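Local atomic coordinates of antibiotic biosynthesis monooxygenase (Thermus thermophilus, PDB entry 1IUJ), a protein that belongs to the antibiotic biosynthesis monooxygenase family and may act as a monooxygenase, although its substrate and reaction remain unestablished. Residues B[6-11]-B[84-89]; B[37-42]-B[53-58]. One frame throughout, in Å; residues are numbered along the deposited sequence.

Interaction 1: residues B[6-11]-B[84-89]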
loop_
_atom_site.group_PDB
_atom_site.type_symbol
_atom_site.label_atom_id
_atom_site.label_comp_id
_atom_site.label_asym_id
_atom_site.label_seq_id
_atom_site.Cartn_x
_atom_site.Cartn_y
_atom_site.Cartn_z
ATOM N N ASN B 6 2.666 -7.045 -2.033
ATOM C CA ASN B 6 3.677 -7.891 -2.644
ATOM C C ASN B 6 4.460 -6.999 -3.564
ATOM O O ASN B 6 3.905 -6.507 -4.566
ATOM C CB ASN B 6 2.993 -8.998 -3.415
ATOM C CG ASN B 6 3.908 -10.203 -3.685
ATOM O OD1 ASN B 6 3.478 -11.167 -4.350
ATOM N ND2 ASN B 6 5.127 -10.175 -3.186
ATOM N N ARG B 7 5.711 -6.747 -3.192
ATOM C CA ARG B 7 6.596 -5.862 -3.965
ATOM C C ARG B 7 7.357 -6.693 -4.983
ATOM O O ARG B 7 8.136 -7.577 -4.624
ATOM C CB ARG B 7 7.567 -5.130 -3.020
ATOM C CG ARG B 7 6.866 -4.377 -1.848
ATOM C CD ARG B 7 7.858 -3.883 -0.821
ATOM N NE ARG B 7 8.856 -2.966 -1.369
ATOM C CZ ARG B 7 8.618 -1.677 -1.620
ATOM N NH1 ARG B 7 7.424 -1.146 -1.374
ATOM N NH2 ARG B 7 9.584 -0.916 -2.118
ATOM N N ILE B 8 7.107 -6.414 -6.263
ATOM C CA ILE B 8 7.598 -7.254 -7.352
ATOM C C ILE B 8 8.447 -6.378 -8.257
ATOM O O ILE B 8 7.908 -5.483 -8.920
ATOM C CB ILE B 8 6.410 -7.898 -8.088
ATOM C CG1 ILE B 8 5.621 -8.798 -7.104
ATOM C CG2 ILE B 8 6.907 -8.670 -9.326
ATOM C CD1 ILE B 8 4.239 -9.140 -7.570
ATOM N N PRO B 9 9.767 -6.605 -8.280
ATOM C CA PRO B 9 10.676 -5.762 -9.041
ATOM C C PRO B 9 10.733 -6.212 -10.490
ATOM O O PRO B 9 11.734 -6.795 -10.932
ATOM C CB PRO B 9 12.030 -5.979 -8.329
ATOM C CG PRO B 9 11.942 -7.388 -7.838
ATOM C CD PRO B 9 10.486 -7.668 -7.550
ATOM N N VAL B 10 9.674 -5.916 -11.223
ATOM C CA VAL B 10 9.627 -6.223 -12.668
ATOM C C VAL B 10 10.232 -5.111 -13.499
ATOM O O VAL B 10 9.937 -3.923 -13.289
ATOM C CB VAL B 10 8.193 -6.583 -13.137
ATOM C CG1 VAL B 10 7.228 -5.445 -12.915
ATOM C CG2 VAL B 10 8.171 -7.019 -14.604
ATOM N N ARG B 11 11.094 -5.503 -14.439
ATOM C CA ARG B 11 11.736 -4.572 -15.377
ATOM C C ARG B 11 10.689 -3.908 -16.292
ATOM O O ARG B 11 9.656 -4.515 -16.619
ATOM C CB ARG B 11 12.790 -5.340 -16.195
ATOM C CG ARG B 11 13.997 -5.869 -15.409
ATOM C CD ARG B 11 15.110 -6.383 -16.326
ATOM N NE ARG B 11 15.649 -7.699 -15.955
ATOM C CZ ARG B 11 16.942 -8.049 -16.063
ATOM N NH1 ARG B 11 17.342 -9.272 -15.716
ATOM N NH2 ARG B 11 17.843 -7.175 -16.504
ATOM N N GLU B 84 14.317 -13.578 -16.009
ATOM C CA GLU B 84 15.045 -12.385 -16.407
ATOM C C GLU B 84 14.212 -11.114 -16.300
ATOM O O GLU B 84 14.769 -10.022 -16.304
ATOM C CB GLU B 84 15.542 -12.547 -17.845
ATOM C CG GLU B 84 16.605 -13.628 -18.017
ATOM C CD GLU B 84 16.063 -15.044 -18.107
ATOM O OE1 GLU B 84 16.895 -15.970 -18.227
ATOM O OE2 GLU B 84 14.828 -15.248 -18.052
ATOM N N ALA B 85 12.893 -11.259 -16.221
ATOM C CA ALA B 85 11.985 -10.123 -16.145
ATOM C C ALA B 85 12.159 -9.352 -14.830
ATOM O O ALA B 85 11.742 -8.210 -14.736
ATOM C CB ALA B 85 10.538 -10.567 -16.285
ATOM N N PHE B 86 12.760 -9.996 -13.845
ATOM C CA PHE B 86 12.792 -9.438 -12.487
ATOM C C PHE B 86 14.186 -9.095 -11.999
ATOM O O PHE B 86 15.160 -9.818 -12.292
ATOM C CB PHE B 86 12.111 -10.403 -11.526
ATOM C CG PHE B 86 10.743 -10.847 -11.981
ATOM C CD1 PHE B 86 9.620 -10.072 -11.721
ATOM C CD2 PHE B 86 10.589 -12.043 -12.694
ATOM C CE1 PHE B 86 8.347 -10.468 -12.138
ATOM C CE2 PHE B 86 9.337 -12.445 -13.141
ATOM C CZ PHE B 86 8.195 -11.666 -12.867
ATOM N N LEU B 87 14.310 -8.008 -11.240
ATOM C CA LEU B 87 15.616 -7.667 -10.684
ATOM C C LEU B 87 16.029 -8.465 -9.443
ATOM O O LEU B 87 17.193 -8.424 -9.027
ATOM C CB LEU B 87 15.697 -6.183 -10.360
ATOM C CG LEU B 87 15.478 -5.095 -11.394
ATOM C CD1 LEU B 87 15.546 -3.747 -10.687
ATOM C CD2 LEU B 87 16.474 -5.148 -12.551
ATOM N N GLY B 88 15.086 -9.200 -8.873
ATOM C CA GLY B 88 15.257 -9.841 -7.582
ATOM C C GLY B 88 13.996 -10.564 -7.153
ATOM O O GLY B 88 13.015 -10.573 -7.903
ATOM N N PRO B 89 14.003 -11.157 -5.954
ATOM C CA PRO B 89 12.816 -11.829 -5.422
ATOM C C PRO B 89 11.753 -10.805 -5.080
ATOM O O PRO B 89 12.056 -9.618 -4.881
ATOM C CB PRO B 89 13.328 -12.514 -4.135
ATOM C CG PRO B 89 14.535 -11.770 -3.758
ATOM C CD PRO B 89 15.154 -11.244 -5.030
#
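The Pro9 ring is the main bump on segment 6-11, and the bend of Leu87, Gly88 and Pro89 is the hollow that receives it. Pro9 CG rests on the carbonyl oxygen of Gly88 (Pro9 CG to Gly88 O, 3.4 Å), its CD faces Pro89 O, and its CB meets CB of Leu87. Pro9 stands at the centre of an inverse gamma turn, closed by a weak bond from Val10 N to Ile8 O. A second bump comes from segment 84-89: the CD1-CE1 side of the Phe86 ring leans against the groove formed by Ile8 CG2 and Val10. Phe86 CE1 is 3.6 Å from Ile8 CG2 and 4.0 Å from Val10 CB. Ile8 CG2 lies anti to the backbone N (CG1 at chi1 -61°), which sets this methyl alongside the ring, while Ala85 CB covers one ring face near its edge. Phe18 of helix 15-29 also packs on Ile8 and Val10.

Two backbone bonds fix the fit, Leu87 N to Pro9 O (2.9 Å) and a nearly straight Arg11 N to Ala85 O (2.8 Å). Arg11 then bends at chi3 and curls round the end of the 3-10 turn. Leu87 CD2 meets Arg11 CG at 3.9 Å and sits over one guanidinium face. Arg11 NE and NH1 both converge on Glu84 O, in weak, strongly bent contacts whose closeness makes them doubtful. Val10 and Phe86 thus form a single beta bridge beyond strand 2-8, tying the loop before strand 91-100 to the ferredoxin-like fold of the dimeric alpha-beta barrel family.

Interaction 2: residues B[37-42]-B[53-58]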
loop_
_atom_site.group_PDB
_atom_site.type_symbol
_atom_site.label_atom_id
_atom_site.label_comp_id
_atom_site.label_asym_id
_atom_site.label_seq_id
_atom_site.Cartn_x
_atom_site.Cartn_y
_atom_site.Cartn_z
ATOM N N ARG B 37 -10.633 -6.387 -1.655
ATOM C CA ARG B 37 -10.202 -5.530 -2.781
ATOM C C ARG B 37 -8.783 -5.854 -3.203
ATOM O O ARG B 37 -7.980 -6.227 -2.359
ATOM C CB ARG B 37 -10.298 -4.054 -2.407
ATOM C CG ARG B 37 -10.103 -3.058 -3.526
ATOM C CD ARG B 37 -10.390 -1.684 -3.059
ATOM N NE ARG B 37 -10.369 -0.717 -4.152
ATOM C CZ ARG B 37 -10.568 0.571 -3.966
ATOM N NH1 ARG B 37 -10.785 1.038 -2.736
ATOM N NH2 ARG B 37 -10.515 1.400 -5.001
ATOM N N ASN B 38 -8.491 -5.756 -4.505
ATOM C CA ASN B 38 -7.121 -5.932 -5.007
ATOM C C ASN B 38 -6.751 -4.737 -5.869
ATOM O O ASN B 38 -7.532 -4.316 -6.714
ATOM C CB ASN B 38 -6.997 -7.225 -5.839
ATOM C CG ASN B 38 -5.576 -7.481 -6.346
ATOM O OD1 ASN B 38 -5.278 -7.305 -7.545
ATOM N ND2 ASN B 38 -4.702 -7.921 -5.457
ATOM N N LEU B 39 -5.548 -4.206 -5.694
ATOM C CA LEU B 39 -5.063 -3.125 -6.562
ATOM C C LEU B 39 -3.688 -3.471 -7.061
ATOM O O LEU B 39 -2.867 -4.018 -6.315
ATOM C CB LEU B 39 -5.044 -1.790 -5.836
ATOM C CG LEU B 39 -6.386 -1.323 -5.282
ATOM C CD1 LEU B 39 -6.614 -1.779 -3.833
ATOM C CD2 LEU B 39 -6.484 0.176 -5.412
ATOM N N VAL B 40 -3.436 -3.225 -8.343
ATOM C CA VAL B 40 -2.095 -3.360 -8.848
ATOM C C VAL B 40 -1.571 -1.952 -9.108
ATOM O O VAL B 40 -2.228 -1.135 -9.763
ATOM C CB VAL B 40 -2.046 -4.199 -10.136
ATOM C CG1 VAL B 40 -0.582 -4.368 -10.597
ATOM C CG2 VAL B 40 -2.782 -5.570 -9.951
ATOM N N LEU B 41 -0.409 -1.673 -8.545
ATOM C CA LEU B 41 0.125 -0.306 -8.460
ATOM C C LEU B 41 1.441 -0.211 -9.213
ATOM O O LEU B 41 2.417 -0.874 -8.885
ATOM C CB LEU B 41 0.320 0.063 -6.977
ATOM C CG LEU B 41 -0.884 0.009 -6.083
ATOM C CD1 LEU B 41 -0.484 0.343 -4.658
ATOM C CD2 LEU B 41 -2.004 0.954 -6.536
ATOM N N ARG B 42 1.452 0.611 -10.271
ATOM C CA ARG B 42 2.667 0.827 -11.064
ATOM C C ARG B 42 3.490 1.957 -10.438
ATOM O O ARG B 42 2.913 3.017 -10.141
ATOM C CB ARG B 42 2.289 1.239 -12.501
ATOM C CG ARG B 42 3.485 1.405 -13.451
ATOM C CD ARG B 42 3.079 1.908 -14.829
ATOM N NE ARG B 42 2.379 3.178 -14.729
ATOM C CZ ARG B 42 1.422 3.574 -15.565
ATOM N NH1 ARG B 42 1.063 2.810 -16.599
ATOM N NH2 ARG B 42 0.829 4.744 -15.372
ATOM N N MET B 53 -1.473 -4.933 -4.008
ATOM C CA MET B 53 -2.008 -4.666 -2.681
ATOM C C MET B 53 -3.346 -5.354 -2.562
ATOM O O MET B 53 -4.236 -5.148 -3.400
ATOM C CB MET B 53 -2.216 -3.171 -2.470
ATOM C CG MET B 53 -2.742 -2.889 -1.093
ATOM S SD MET B 53 -2.787 -1.149 -0.820
ATOM C CE MET B 53 -3.905 -0.613 -2.071
ATOM N N THR B 54 -3.511 -6.149 -1.519
ATOM C CA THR B 54 -4.743 -6.914 -1.390
ATOM C C THR B 54 -5.308 -6.741 -0.009
ATOM O O THR B 54 -4.561 -6.784 0.981
ATOM C CB THR B 54 -4.478 -8.380 -1.675
ATOM O OG1 THR B 54 -3.878 -8.520 -2.974
ATOM C CG2 THR B 54 -5.834 -9.168 -1.766
ATOM N N LEU B 55 -6.604 -6.436 0.043
ATOM C CA LEU B 55 -7.324 -6.180 1.290
ATOM C C LEU B 55 -8.181 -7.383 1.617
ATOM O O LEU B 55 -8.929 -7.855 0.759
ATOM C CB LEU B 55 -8.240 -4.958 1.126
ATOM C CG LEU B 55 -7.630 -3.563 1.255
ATOM C CD1 LEU B 55 -6.513 -3.330 0.228
ATOM C CD2 LEU B 55 -8.792 -2.557 1.076
ATOM N N TRP B 56 -8.063 -7.859 2.852
ATOM C CA TRP B 56 -8.766 -9.070 3.328
ATOM C C TRP B 56 -9.527 -8.782 4.617
ATOM O O TRP B 56 -9.121 -7.941 5.417
ATOM C CB TRP B 56 -7.697 -10.139 3.645
ATOM C CG TRP B 56 -6.990 -10.693 2.408
ATOM C CD1 TRP B 56 -5.735 -10.391 1.951
ATOM C CD2 TRP B 56 -7.499 -11.706 1.542
ATOM N NE1 TRP B 56 -5.458 -11.115 0.812
ATOM C CE2 TRP B 56 -6.520 -11.947 0.551
ATOM C CE3 TRP B 56 -8.695 -12.437 1.500
ATOM C CZ2 TRP B 56 -6.715 -12.872 -0.485
ATOM C CZ3 TRP B 56 -8.884 -13.359 0.467
ATOM C CH2 TRP B 56 -7.898 -13.572 -0.491
ATOM N N GLU B 57 -10.626 -9.515 4.857
ATOM C CA GLU B 57 -11.356 -9.365 6.119
ATOM C C GLU B 57 -10.505 -9.714 7.344
ATOM O O GLU B 57 -10.693 -9.145 8.426
ATOM C CB GLU B 57 -12.595 -10.281 6.085
ATOM C CG GLU B 57 -13.577 -10.117 7.210
ATOM C CD GLU B 57 -14.703 -9.207 6.787
ATOM O OE1 GLU B 57 -14.501 -7.977 6.865
ATOM O OE2 GLU B 57 -15.770 -9.723 6.342
ATOM N N SER B 58 -9.563 -10.650 7.160
ATOM C CA SER B 58 -8.699 -11.121 8.231
ATOM C C SER B 58 -7.470 -11.793 7.696
ATOM O O SER B 58 -7.445 -12.215 6.551
ATOM C CB SER B 58 -9.434 -12.119 9.131
ATOM O OG SER B 58 -9.687 -13.354 8.445
#
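The flat amide of Asn38 meets Thr54 through its nitrogen end: ND2 gives an N-H to Thr54 OG1 (2.7 Å), a weak bond, bent to 128°. CG of Asn38 is anti to the backbone N (chi1 -178°), and chi2 near -106° turns ND2 to the hydroxyl, while Phe22 and Ala26 of helix 15-29 pack against Asn38. A second planar group, the guanidinium of Arg37, runs away on an extended chain to a salt bridge with Asp100 of the second subunit; its root, CB, touches Leu55 CD2.

Arg37, Leu39, Met53 and Leu55 point to the face opposite Asn38 and Thr54. Leu39 and Met53 lie side by side, and Met53, bent at chi3, presses CE on Leu39 CD1 at 3.4 Å, tighter than usual van der Waals contact. Antiparallel bonds join the backbones: Leu39 and Met53 exchange a mutual pair, and in the Arg37-Leu55 pair Arg37 N to Leu55 O is the longer bond (3.3 Å).

The chemistry is two-sided: toward helix 15-29 the buried Asn38 amide and Thr54 hydroxyl are joined by one weak bond, whereas the thioether and leucine methyls make an apolar patch beside the Arg37 chain, where Met53 packs on Met53 of the second subunit.

From the N terminus, strand 2-8 runs into segment 6-11, the first half of interaction 1, which stays open while the chain builds helix 15-29. Strand 35-43 and strand 50-56 then form a hairpin, and interaction 2 closes this short loop, with ten residues between its segments. After helices 59-66 and 69-74, segment 84-89 returns to segment 6-11 and closes the longer loop, so interaction 2 is nested inside interaction 1 and the two do not cross. Their centres lie about 18 Å apart and they do not touch. Strands 2-8 and 50-56 are sheet neighbours, linking the hairpin to the loop that precedes strand 91-100.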